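Local structure of citrate synthase (Metallosphaera sedula, 6ABW) at residues R175-E179 with E180-A184; Y85-Q89 with Q90-M94; E52-F56 with E57-H61; G329-F332 with Y333-F337; L40-G44 with Y45-D49. The protein probably condenses acetyl-CoA with oxaloacetate and water to give citrate and free CoA, a step of the tricarboxylic acid cycle. All blocks are in the same frame, centred on the assembly; numbering follows the deposited sequence.

All five contacts are local, at a helix end or tight turn of this largely helical dimeric enzyme. Interactions 1, 2 and 3 start helices, interaction 4 ends one, and interaction 5 is a hairpin running into a helix. Interactions 1 and 4 pack together with centres 12 Å apart, Glu181 O lying 3.4 Å from Leu335 CD2. Interactions 3 and 5, centres 11 Å apart, share helix 47-53 and meet where Val59 CG1 lies 4.1 Å from Tyr42 CD2; both touch the second subunit, as does interaction 2. Closest to the predicted active site are Phe332, about 8 Å from Asp325, and Leu40, about 9 Å from His270 (side chains); Gly329 is about 12 Å from bound acetyl-CoA.

Interaction 1 (R175-E179 with E180-A184); sequences RTPTE and EEVKA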
# COMPACT_ATOMS: atom_id res chain seq x y z
N ARG A 175 27.66 -8.29 -16.77
CA ARG A 175 28.32 -8.45 -18.04
C ARG A 175 27.78 -7.27 -18.85
O ARG A 175 26.79 -6.66 -18.47
CB ARG A 175 27.99 -9.80 -18.68
CG ARG A 175 26.58 -9.85 -19.18
CD ARG A 175 26.12 -11.23 -19.62
NE ARG A 175 24.66 -11.16 -19.79
CZ ARG A 175 24.02 -10.57 -20.81
NH1 ARG A 175 24.67 -10.02 -21.86
NH2 ARG A 175 22.69 -10.55 -20.81
N THR A 176 28.45 -6.91 -19.93
CA THR A 176 28.04 -5.74 -20.72
C THR A 176 27.06 -6.27 -21.74
O THR A 176 27.37 -7.17 -22.50
CB THR A 176 29.22 -5.04 -21.43
OG1 THR A 176 30.11 -4.59 -20.43
CG2 THR A 176 28.77 -3.82 -22.22
N PRO A 177 25.84 -5.76 -21.73
CA PRO A 177 24.88 -6.25 -22.71
C PRO A 177 25.27 -5.78 -24.14
O PRO A 177 25.94 -4.76 -24.27
CB PRO A 177 23.58 -5.54 -22.27
CG PRO A 177 24.02 -4.29 -21.65
CD PRO A 177 25.30 -4.62 -20.94
N THR A 178 24.79 -6.48 -25.15
CA THR A 178 24.89 -6.01 -26.55
C THR A 178 23.95 -4.84 -26.83
O THR A 178 22.94 -4.65 -26.10
CB THR A 178 24.56 -7.12 -27.54
OG1 THR A 178 23.16 -7.43 -27.46
CG2 THR A 178 25.37 -8.36 -27.27
N GLU A 179 24.16 -4.12 -27.93
CA GLU A 179 23.27 -3.03 -28.28
C GLU A 179 21.84 -3.50 -28.51
O GLU A 179 20.90 -2.76 -28.22
CB GLU A 179 23.73 -2.23 -29.53
CG GLU A 179 24.71 -1.16 -29.11
CD GLU A 179 24.08 -0.11 -28.17
OE1 GLU A 179 24.36 -0.11 -26.94
OE2 GLU A 179 23.28 0.71 -28.67
N GLU A 180 21.69 -4.71 -29.06
CA GLU A 180 20.35 -5.23 -29.35
C GLU A 180 19.59 -5.53 -28.01
O GLU A 180 18.39 -5.22 -27.92
CB GLU A 180 20.44 -6.46 -30.21
CG GLU A 180 20.93 -6.18 -31.65
CD GLU A 180 22.47 -6.02 -31.80
OE1 GLU A 180 23.30 -6.35 -30.86
OE2 GLU A 180 22.87 -5.54 -32.89
N GLU A 181 20.33 -6.01 -27.04
CA GLU A 181 19.78 -6.29 -25.70
C GLU A 181 19.37 -4.98 -25.03
O GLU A 181 18.28 -4.90 -24.43
CB GLU A 181 20.73 -7.08 -24.84
CG GLU A 181 20.94 -8.52 -25.24
CD GLU A 181 22.05 -9.19 -24.38
OE1 GLU A 181 23.17 -8.68 -24.19
OE2 GLU A 181 21.78 -10.21 -23.77
N VAL A 182 20.21 -3.95 -25.12
CA VAL A 182 19.89 -2.69 -24.59
C VAL A 182 18.63 -2.13 -25.22
O VAL A 182 17.76 -1.62 -24.50
CB VAL A 182 21.03 -1.65 -24.71
CG1 VAL A 182 20.58 -0.30 -24.28
CG2 VAL A 182 22.20 -2.17 -23.91
N LYS A 183 18.54 -2.20 -26.53
CA LYS A 183 17.44 -1.59 -27.20
C LYS A 183 16.10 -2.33 -26.79
O LYS A 183 15.00 -1.71 -26.67
CB LYS A 183 17.67 -1.62 -28.70
CG LYS A 183 16.48 -1.10 -29.50
CD LYS A 183 16.20 0.39 -29.38
CE LYS A 183 15.07 0.90 -30.30
NZ LYS A 183 14.79 2.32 -29.98
N ALA A 184 16.18 -3.62 -26.64
CA ALA A 184 14.97 -4.44 -26.28
C ALA A 184 14.49 -4.05 -24.88
O ALA A 184 13.32 -3.96 -24.60
CB ALA A 184 15.28 -5.93 -26.34
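The guanidinium of Arg175 meets the carboxylate of Glu181 at its edge, end-on, with one nitrogen to each oxygen and the two planes 34° apart. NH1 of Arg175 gives a nearly straight bond to Glu181 OE1 (3.1 Å), exactly in the guanidinium plane and onto the syn lone pair. The twist between the groups shows in the other half of this salt bridge: Arg175 NH2 reaches Glu181 OE2, also at 3.1 Å, but out of the carboxylate plane and with an N-H...O angle of 144°. The anti lone pair of Glu181 OE1 takes the backbone N of Thr178 at 2.9 Å, so two donors grip this one oxygen and help fix the rotation of the carboxylate. In return, Thr178 OG1 accepts from Glu181 N at 3.2 Å. These reciprocal bonds form a capping box at the start of helix 179-191, with Thr178 as N-cap. Thr178 OG1 lies between its backbone N and carbonyl carbon (chi1 69°), which turns it toward the first helical turn. Just before the cap in sequence, Pro177 packs its CG on Val182 CG2 at 3.6 Å, while also touching Leu169 of the preceding helix 164-173. Glu180 bends back beside the cap, where its OE1 forms a salt bridge with Arg293; Lys183 NZ instead reaches the carbonyl of Val51.

Interaction 2 (Y85-Q89 with Q90-M94); sequences YEVPQ and QVIDM
At the N-terminus of helix 89-97, where the loop after helix 71-84 turns into the first helical turn, Val87 lies against Val91 and Ile92. The CG2 methyl of Val87 does the touching: it meets the tip of Ile92, CD1, at 3.9 Å and the branch point of Val91, CB, at 4.1 Å. Val87 crosses both side chains at about a right angle. Its chi1 of -61° sets CG2 between the backbone N and the carbonyl carbon, on the side facing the helix. The result resembles a hydrophobic staple, the apolar contact between the residue before the N-cap and the residue four places after the cap. Here those residues are Val87 and Ile92, with Pro88 as the N-cap itself. Proline has no side-chain acceptor for a capping bond; the backbone bond across the turn runs from Val91 N to Pro88 O at 2.9 Å, a bent i to i+3 bond. The first i to i+4 bond follows, from Asp93 N to Gln89 O at 2.8 Å. The pyrrolidine ring adds apolar contact, its CD lying 4.2 Å from Val91 CG2. Gln90 folds back at chi2 (77°), which brings its OE1 to 3.4 Å from Pro88 CB. Further out, Val87 packs on Leu115 of helix 104-119 and on Arg138 and Thr141 of helix 128-151, while Ile92 touches Pro155. On the dimer side, Gln90 touches Ser97 and Met94 touches Met94, both partners belonging to the second subunit.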
# COMPACT_ATOMS: atom_id res chain seq x y z
N TYR A 85 20.90 6.47 -8.14
CA TYR A 85 20.98 4.99 -8.08
C TYR A 85 21.37 4.46 -6.73
O TYR A 85 20.84 3.44 -6.31
CB TYR A 85 21.96 4.41 -9.10
CG TYR A 85 21.47 4.54 -10.52
CD1 TYR A 85 20.23 3.99 -10.90
CD2 TYR A 85 22.29 5.06 -11.51
CE1 TYR A 85 19.76 4.10 -12.20
CE2 TYR A 85 21.89 5.08 -12.85
CZ TYR A 85 20.61 4.65 -13.18
OH TYR A 85 20.24 4.69 -14.48
N GLU A 86 22.35 5.10 -6.08
CA GLU A 86 22.87 4.66 -4.80
C GLU A 86 21.80 4.82 -3.72
O GLU A 86 21.15 5.88 -3.59
CB GLU A 86 24.22 5.40 -4.37
CG GLU A 86 24.23 6.95 -4.49
CD GLU A 86 25.64 7.63 -4.78
OE1 GLU A 86 26.57 7.42 -3.95
OE2 GLU A 86 25.82 8.42 -5.79
N VAL A 87 21.55 3.72 -3.01
CA VAL A 87 20.68 3.74 -1.81
C VAL A 87 21.45 3.26 -0.59
O VAL A 87 22.46 2.63 -0.75
CB VAL A 87 19.43 2.86 -2.03
CG1 VAL A 87 18.65 3.45 -3.22
CG2 VAL A 87 19.76 1.39 -2.28
N PRO A 88 20.93 3.48 0.61
CA PRO A 88 21.72 3.02 1.75
C PRO A 88 21.80 1.54 1.81
O PRO A 88 20.87 0.81 1.37
CB PRO A 88 20.99 3.59 2.95
CG PRO A 88 20.18 4.68 2.42
CD PRO A 88 19.78 4.28 1.04
N GLN A 89 22.91 1.08 2.36
CA GLN A 89 23.16 -0.33 2.51
C GLN A 89 22.04 -1.10 3.24
O GLN A 89 21.81 -2.29 2.92
CB GLN A 89 24.54 -0.61 3.16
CG GLN A 89 25.52 -1.05 2.07
CD GLN A 89 25.26 -2.47 1.60
OE1 GLN A 89 24.83 -3.34 2.39
NE2 GLN A 89 25.56 -2.74 0.32
N GLN A 90 21.34 -0.42 4.13
CA GLN A 90 20.27 -1.03 4.89
C GLN A 90 19.14 -1.48 3.96
O GLN A 90 18.51 -2.50 4.23
CB GLN A 90 19.74 -0.07 5.94
CG GLN A 90 20.71 0.21 7.08
CD GLN A 90 21.84 1.17 6.77
OE1 GLN A 90 21.83 1.93 5.78
NE2 GLN A 90 22.85 1.11 7.61
N VAL A 91 18.89 -0.74 2.86
CA VAL A 91 17.85 -1.15 1.91
C VAL A 91 18.26 -2.46 1.22
O VAL A 91 17.46 -3.41 1.08
CB VAL A 91 17.57 -0.07 0.87
CG1 VAL A 91 16.51 -0.53 -0.10
CG2 VAL A 91 17.07 1.16 1.57
N ILE A 92 19.53 -2.52 0.78
CA ILE A 92 20.08 -3.69 0.17
C ILE A 92 20.03 -4.87 1.15
O ILE A 92 19.61 -5.98 0.79
CB ILE A 92 21.53 -3.46 -0.37
CG1 ILE A 92 21.62 -2.32 -1.38
CG2 ILE A 92 22.14 -4.76 -0.87
CD1 ILE A 92 20.59 -2.37 -2.46
N ASP A 93 20.44 -4.63 2.40
CA ASP A 93 20.46 -5.69 3.43
C ASP A 93 19.07 -6.28 3.59
O ASP A 93 18.89 -7.50 3.78
CB ASP A 93 20.91 -5.16 4.80
CG ASP A 93 22.39 -4.70 4.85
OD1 ASP A 93 23.16 -4.94 3.89
OD2 ASP A 93 22.74 -4.04 5.90
N MET A 94 18.07 -5.43 3.52
CA MET A 94 16.71 -5.91 3.70
C MET A 94 16.27 -6.83 2.61
O MET A 94 15.66 -7.88 2.87
CB MET A 94 15.73 -4.76 3.77
CG MET A 94 15.93 -3.99 5.08
SD MET A 94 14.77 -2.61 5.35
CE MET A 94 13.39 -3.21 4.40

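Interaction 3 (E52-F56 with E57-H61); sequences EHTSF and EEVVH
Ser55 and Glu58 meet at the start of helix 56-65, where Ser55 is the N-cap: its OG accepts a straight but weak bond from Glu58 N at 3.3 Å. The carboxylate of Glu58 returns over the same hydroxyl, OE2 standing 3.0 Å from Ser55 OG. The Glu58 chain runs extended beyond CG (chi2 169°), which carries the acid back past the cap to Thr54, whose CB lies 3.6 Å from Glu58 OE2. The other oxygen, OE1, accepts from a water that also donates to the carbonyl of His53, joining this acid to the end of helix 47-53. A salt bridge with Arg389 of the second subunit also holds OE1, so the cap takes part in the dimer interface. Thr54 OG1 bonds back to Leu50 O, and Asp186 of helix 179-191 takes Phe56 N. Across the first turn, Val60 reaches over one face of the Phe56 ring, its CG2 3.9 Å from the centroid and only 14° off the ring normal.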
# COMPACT_ATOMS: atom_id res chain seq x y z
N GLU A 52 10.59 3.56 -31.39
CA GLU A 52 11.58 3.61 -32.49
C GLU A 52 12.54 4.81 -32.38
O GLU A 52 13.70 4.64 -32.66
CB GLU A 52 10.84 3.69 -33.80
CG GLU A 52 11.72 3.74 -35.06
CD GLU A 52 12.60 2.52 -35.31
OE1 GLU A 52 12.54 1.50 -34.56
OE2 GLU A 52 13.37 2.59 -36.31
N HIS A 53 12.04 5.97 -32.00
CA HIS A 53 12.75 7.23 -32.14
C HIS A 53 13.14 7.90 -30.82
O HIS A 53 13.83 8.95 -30.86
CB HIS A 53 11.91 8.19 -32.96
CG HIS A 53 11.62 7.71 -34.34
ND1 HIS A 53 10.34 7.53 -34.82
CD2 HIS A 53 12.46 7.44 -35.38
CE1 HIS A 53 10.40 7.13 -36.08
NE2 HIS A 53 11.67 7.07 -36.45
N THR A 54 12.73 7.36 -29.65
CA THR A 54 13.12 8.00 -28.39
C THR A 54 13.84 6.98 -27.49
O THR A 54 14.63 6.22 -27.96
CB THR A 54 12.00 8.79 -27.69
OG1 THR A 54 11.09 7.91 -27.06
CG2 THR A 54 11.23 9.69 -28.69
N SER A 55 13.66 7.08 -26.20
CA SER A 55 14.38 6.27 -25.22
C SER A 55 13.55 6.37 -23.94
O SER A 55 12.68 7.23 -23.80
CB SER A 55 15.76 6.80 -24.92
OG SER A 55 15.69 8.10 -24.36
N PHE A 56 13.80 5.49 -23.01
CA PHE A 56 13.05 5.53 -21.77
C PHE A 56 13.25 6.87 -21.05
O PHE A 56 12.29 7.45 -20.57
CB PHE A 56 13.44 4.36 -20.87
CG PHE A 56 12.59 4.27 -19.60
CD1 PHE A 56 11.23 4.17 -19.68
CD2 PHE A 56 13.19 4.27 -18.34
CE1 PHE A 56 10.46 4.03 -18.55
CE2 PHE A 56 12.43 4.16 -17.22
CZ PHE A 56 11.04 4.06 -17.31
N GLU A 57 14.49 7.38 -20.99
CA GLU A 57 14.73 8.70 -20.33
C GLU A 57 13.88 9.81 -20.92
O GLU A 57 13.29 10.62 -20.23
CB GLU A 57 16.19 9.11 -20.43
CG GLU A 57 17.13 8.18 -19.66
CD GLU A 57 17.82 7.07 -20.48
OE1 GLU A 57 17.16 6.44 -21.35
OE2 GLU A 57 18.99 6.73 -20.19
N GLU A 58 13.77 9.80 -22.25
CA GLU A 58 12.90 10.75 -22.91
C GLU A 58 11.44 10.59 -22.61
O GLU A 58 10.76 11.55 -22.44
CB GLU A 58 13.16 10.75 -24.45
CG GLU A 58 14.52 11.35 -24.84
CD GLU A 58 14.88 11.10 -26.32
OE1 GLU A 58 14.74 12.06 -27.14
OE2 GLU A 58 15.22 9.93 -26.71
N VAL A 59 10.98 9.34 -22.47
CA VAL A 59 9.64 9.10 -22.10
C VAL A 59 9.37 9.43 -20.60
O VAL A 59 8.30 9.91 -20.26
CB VAL A 59 9.22 7.62 -22.48
CG1 VAL A 59 7.88 7.27 -21.88
CG2 VAL A 59 9.17 7.42 -23.97
N VAL A 60 10.35 9.23 -19.73
CA VAL A 60 10.24 9.71 -18.36
C VAL A 60 9.96 11.23 -18.35
O VAL A 60 9.04 11.71 -17.73
CB VAL A 60 11.53 9.42 -17.61
CG1 VAL A 60 11.52 10.10 -16.25
CG2 VAL A 60 11.70 7.91 -17.39
N HIS A 61 10.74 11.98 -19.14
CA HIS A 61 10.53 13.44 -19.26
C HIS A 61 9.17 13.78 -19.83
O HIS A 61 8.49 14.64 -19.30
CB HIS A 61 11.70 14.05 -20.06
CG HIS A 61 11.76 15.53 -19.99
ND1 HIS A 61 10.82 16.35 -20.59
CD2 HIS A 61 12.55 16.35 -19.24
CE1 HIS A 61 11.07 17.61 -20.27
NE2 HIS A 61 12.10 17.64 -19.45
O HOH W 1 14.90 11.04 -29.46

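Interaction 4 (G329-F332 with Y333-F337); sequences GVVF and YALGF
Phe332 and Phe337 are joined at the C-terminus of helix 325-335, which ends in a Schellman motif. Phe332 O is satisfied by Phe337 N at 3.0 Å, the 6→1 bond of the motif, while Gly336 N donates to Tyr333 O at 2.9 Å as the 5→2 bond. Gly336 makes the reversal with a positive phi of 112°, a conformation that glycine adopts readily. Upstream the regular helical pattern satisfies the carbonyls in turn: Gly329 O takes Tyr333 N at 2.8 Å, Val330 O takes Ala334 N at 3.0 Å, and Val331 O takes Leu335 N at 3.0 Å. The aromatic ring of Phe337 turns its edge to Phe332 O, the acceptor of the 6→1 bond. Phe332 packs on Ala188 of helix 179-191 and, like Phe337, on Leu345 of helix 342-365. Tyr333 meets Tyr300 of helix 295-315 edge-to-face, and the ring of Phe337 meets that of Phe173 with the planes about 55° apart. Asp325, predicted to be catalytic, stands at the other end of this helix, its side chain about 8 Å from that of Phe332. Val331 and Leu335, one turn apart, lie side by side and point the same way, with Val331 CG1 4.1 Å from Leu335 CD1.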
# COMPACT_ATOMS: atom_id res chain seq x y z
N GLY A 329 7.36 -11.70 -21.88
CA GLY A 329 8.12 -12.72 -21.27
C GLY A 329 9.22 -13.27 -22.15
O GLY A 329 10.35 -13.54 -21.70
N VAL A 330 8.93 -13.49 -23.42
CA VAL A 330 9.94 -13.89 -24.38
C VAL A 330 11.11 -12.91 -24.41
O VAL A 330 12.25 -13.34 -24.41
CB VAL A 330 9.38 -14.14 -25.79
CG1 VAL A 330 10.52 -14.60 -26.74
CG2 VAL A 330 8.30 -15.21 -25.71
N VAL A 331 10.86 -11.61 -24.46
CA VAL A 331 11.89 -10.58 -24.39
C VAL A 331 12.67 -10.69 -23.08
O VAL A 331 13.91 -10.77 -23.08
CB VAL A 331 11.30 -9.18 -24.57
CG1 VAL A 331 12.34 -8.11 -24.35
CG2 VAL A 331 10.75 -9.00 -25.99
N PHE A 332 11.96 -10.74 -21.97
CA PHE A 332 12.67 -10.77 -20.68
C PHE A 332 13.53 -12.02 -20.50
O PHE A 332 14.71 -11.95 -20.03
CB PHE A 332 11.68 -10.65 -19.52
CG PHE A 332 10.87 -9.39 -19.49
CD1 PHE A 332 11.39 -8.15 -19.81
CD2 PHE A 332 9.50 -9.48 -19.07
CE1 PHE A 332 10.63 -7.02 -19.74
CE2 PHE A 332 8.76 -8.30 -19.01
CZ PHE A 332 9.39 -7.11 -19.30
N TYR A 333 12.99 -13.14 -20.91
CA TYR A 333 13.74 -14.41 -20.86
C TYR A 333 14.99 -14.35 -21.73
O TYR A 333 16.06 -14.76 -21.26
CB TYR A 333 12.84 -15.56 -21.32
CG TYR A 333 13.44 -16.89 -20.99
CD1 TYR A 333 13.30 -17.44 -19.74
CD2 TYR A 333 14.21 -17.57 -21.94
CE1 TYR A 333 13.85 -18.69 -19.46
CE2 TYR A 333 14.78 -18.79 -21.66
CZ TYR A 333 14.61 -19.34 -20.43
OH TYR A 333 15.17 -20.57 -20.19
N ALA A 334 14.86 -13.80 -22.92
CA ALA A 334 15.97 -13.73 -23.90
C ALA A 334 17.08 -12.81 -23.34
O ALA A 334 18.24 -13.00 -23.62
CB ALA A 334 15.43 -13.19 -25.19
N LEU A 335 16.69 -11.79 -22.54
CA LEU A 335 17.62 -10.92 -21.86
C LEU A 335 18.37 -11.59 -20.72
O LEU A 335 19.39 -11.02 -20.30
CB LEU A 335 16.94 -9.67 -21.34
CG LEU A 335 16.45 -8.73 -22.43
CD1 LEU A 335 15.54 -7.71 -21.86
CD2 LEU A 335 17.63 -8.04 -23.20
N GLY A 336 17.89 -12.72 -20.20
CA GLY A 336 18.50 -13.44 -19.05
C GLY A 336 17.70 -13.42 -17.78
O GLY A 336 18.16 -13.90 -16.76
N PHE A 337 16.46 -12.87 -17.84
CA PHE A 337 15.69 -12.81 -16.61
C PHE A 337 14.92 -14.09 -16.42
O PHE A 337 14.27 -14.56 -17.33
CB PHE A 337 14.73 -11.62 -16.59
CG PHE A 337 15.43 -10.28 -16.51
CD1 PHE A 337 15.89 -9.78 -15.27
CD2 PHE A 337 15.57 -9.49 -17.60
CE1 PHE A 337 16.53 -8.58 -15.20
CE2 PHE A 337 16.18 -8.24 -17.52
CZ PHE A 337 16.71 -7.80 -16.33

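Interaction 5 (L40-G44 with Y45-D49); sequences LRYGG and YDIED
This is a tight beta hairpin of the small antiparallel sheet, where strand 39-42 turns back into the short strand 45-46, outermost within this chain, and runs straight on into helix 47-53. Tyr42 and Tyr45 form the hydrogen-bonded pair: Tyr42 N donates to Tyr45 O at 2.9 Å and Tyr45 N to Tyr42 O at 3.0 Å. Between them Gly43 and Gly44, both with positive phi, make a type I' turn, a common two-residue connection of such hairpins. Arg41 and Asp46 are the neighbouring non-hydrogen-bonded pair, and their side chains run alongside each other on the other face from the tyrosines. Arg41 extends from CG to NE, which sets NE beside Asp46 OD1 in a weak, 3.3 Å bond of a salt bridge. That oxygen lies in the guanidinium plane, although the two flat groups are 73° apart. A water bridges the pair a second time, accepting from Arg41 NH1 and donating to Asp46 OD1 at 2.9 Å. The other oxygen, Asp46 OD2, forms a salt bridge with Lys380 of the second subunit. Beyond the strand, Ile47 N still bonds to Leu40 O (2.8 Å), tying the first residue of the helix to the hairpin. Ile47 CG2 rests on Leu40 CB at 3.9 Å, while the CG1 branch of Ile47, anti to the backbone N (chi1 -174°), brings CD1 to 3.6 Å from Tyr42 CE2. The hydroxyl of Tyr42 is held by Ile190 O and Asp194 N.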
# COMPACT_ATOMS: atom_id res chain seq x y z
N LEU A 40 -2.39 3.46 -29.09
CA LEU A 40 -1.89 3.81 -27.77
C LEU A 40 -0.93 5.00 -27.97
O LEU A 40 0.03 4.92 -28.78
CB LEU A 40 -1.13 2.61 -27.17
CG LEU A 40 -0.49 2.98 -25.86
CD1 LEU A 40 -1.42 3.43 -24.79
CD2 LEU A 40 0.36 1.79 -25.41
N ARG A 41 -1.21 6.09 -27.28
CA ARG A 41 -0.34 7.28 -27.28
C ARG A 41 -0.00 7.70 -25.88
O ARG A 41 -0.83 7.62 -25.02
CB ARG A 41 -0.98 8.49 -27.95
CG ARG A 41 -1.32 8.20 -29.40
CD ARG A 41 -1.98 9.38 -30.02
NE ARG A 41 -2.52 8.97 -31.29
CZ ARG A 41 -3.70 9.35 -31.77
NH1 ARG A 41 -4.06 8.88 -32.96
NH2 ARG A 41 -4.47 10.24 -31.12
N TYR A 42 1.22 8.17 -25.68
CA TYR A 42 1.64 8.85 -24.46
C TYR A 42 1.79 10.35 -24.85
O TYR A 42 2.63 10.67 -25.67
CB TYR A 42 2.96 8.37 -23.95
CG TYR A 42 3.04 6.91 -23.42
CD1 TYR A 42 1.91 6.21 -23.01
CD2 TYR A 42 4.24 6.26 -23.44
CE1 TYR A 42 2.00 4.88 -22.55
CE2 TYR A 42 4.36 4.93 -23.01
CZ TYR A 42 3.25 4.23 -22.57
OH TYR A 42 3.41 2.93 -22.09
N GLY A 43 0.98 11.21 -24.22
CA GLY A 43 1.13 12.65 -24.40
C GLY A 43 1.00 13.06 -25.88
O GLY A 43 1.69 13.97 -26.35
N GLY A 44 0.21 12.31 -26.62
CA GLY A 44 -0.07 12.52 -28.06
C GLY A 44 0.84 11.81 -29.03
O GLY A 44 0.57 11.81 -30.26
N TYR A 45 1.90 11.17 -28.52
CA TYR A 45 2.84 10.51 -29.33
C TYR A 45 2.53 8.99 -29.40
O TYR A 45 2.36 8.34 -28.35
CB TYR A 45 4.26 10.70 -28.80
CG TYR A 45 4.73 12.11 -28.81
CD1 TYR A 45 5.03 12.74 -30.03
CD2 TYR A 45 4.91 12.84 -27.64
CE1 TYR A 45 5.53 14.00 -30.08
CE2 TYR A 45 5.43 14.13 -27.67
CZ TYR A 45 5.70 14.71 -28.92
OH TYR A 45 6.22 15.99 -29.00
N ASP A 46 2.39 8.45 -30.61
CA ASP A 46 2.07 7.04 -30.80
C ASP A 46 3.16 6.19 -30.18
O ASP A 46 4.35 6.48 -30.32
CB ASP A 46 1.97 6.72 -32.30
CG ASP A 46 0.61 7.08 -32.89
OD1 ASP A 46 -0.46 6.59 -32.42
OD2 ASP A 46 0.59 7.82 -33.90
N ILE A 47 2.76 5.11 -29.55
CA ILE A 47 3.76 4.25 -28.87
C ILE A 47 4.83 3.73 -29.81
O ILE A 47 5.99 3.67 -29.42
CB ILE A 47 3.07 3.07 -28.10
CG1 ILE A 47 4.06 2.28 -27.29
CG2 ILE A 47 2.31 2.14 -28.99
CD1 ILE A 47 4.53 2.98 -26.03
N GLU A 48 4.48 3.37 -31.04
CA GLU A 48 5.46 2.87 -32.02
C GLU A 48 6.58 3.91 -32.30
O GLU A 48 7.77 3.55 -32.40
CB GLU A 48 4.71 2.41 -33.30
CG GLU A 48 5.68 1.64 -34.21
CD GLU A 48 5.12 1.24 -35.57
OE1 GLU A 48 3.87 1.23 -35.72
OE2 GLU A 48 5.95 0.96 -36.49
N ASP A 49 6.17 5.17 -32.41
CA ASP A 49 7.03 6.35 -32.72
C ASP A 49 7.96 6.55 -31.52
O ASP A 49 9.20 6.78 -31.69
CB ASP A 49 6.07 7.55 -32.96
CG ASP A 49 6.72 8.79 -33.74
OD1 ASP A 49 7.92 8.73 -34.22
OD2 ASP A 49 5.98 9.82 -33.79
O HOH W 2 -0.64 3.39 -31.45
O HOH W 3 -2.35 7.27 -34.53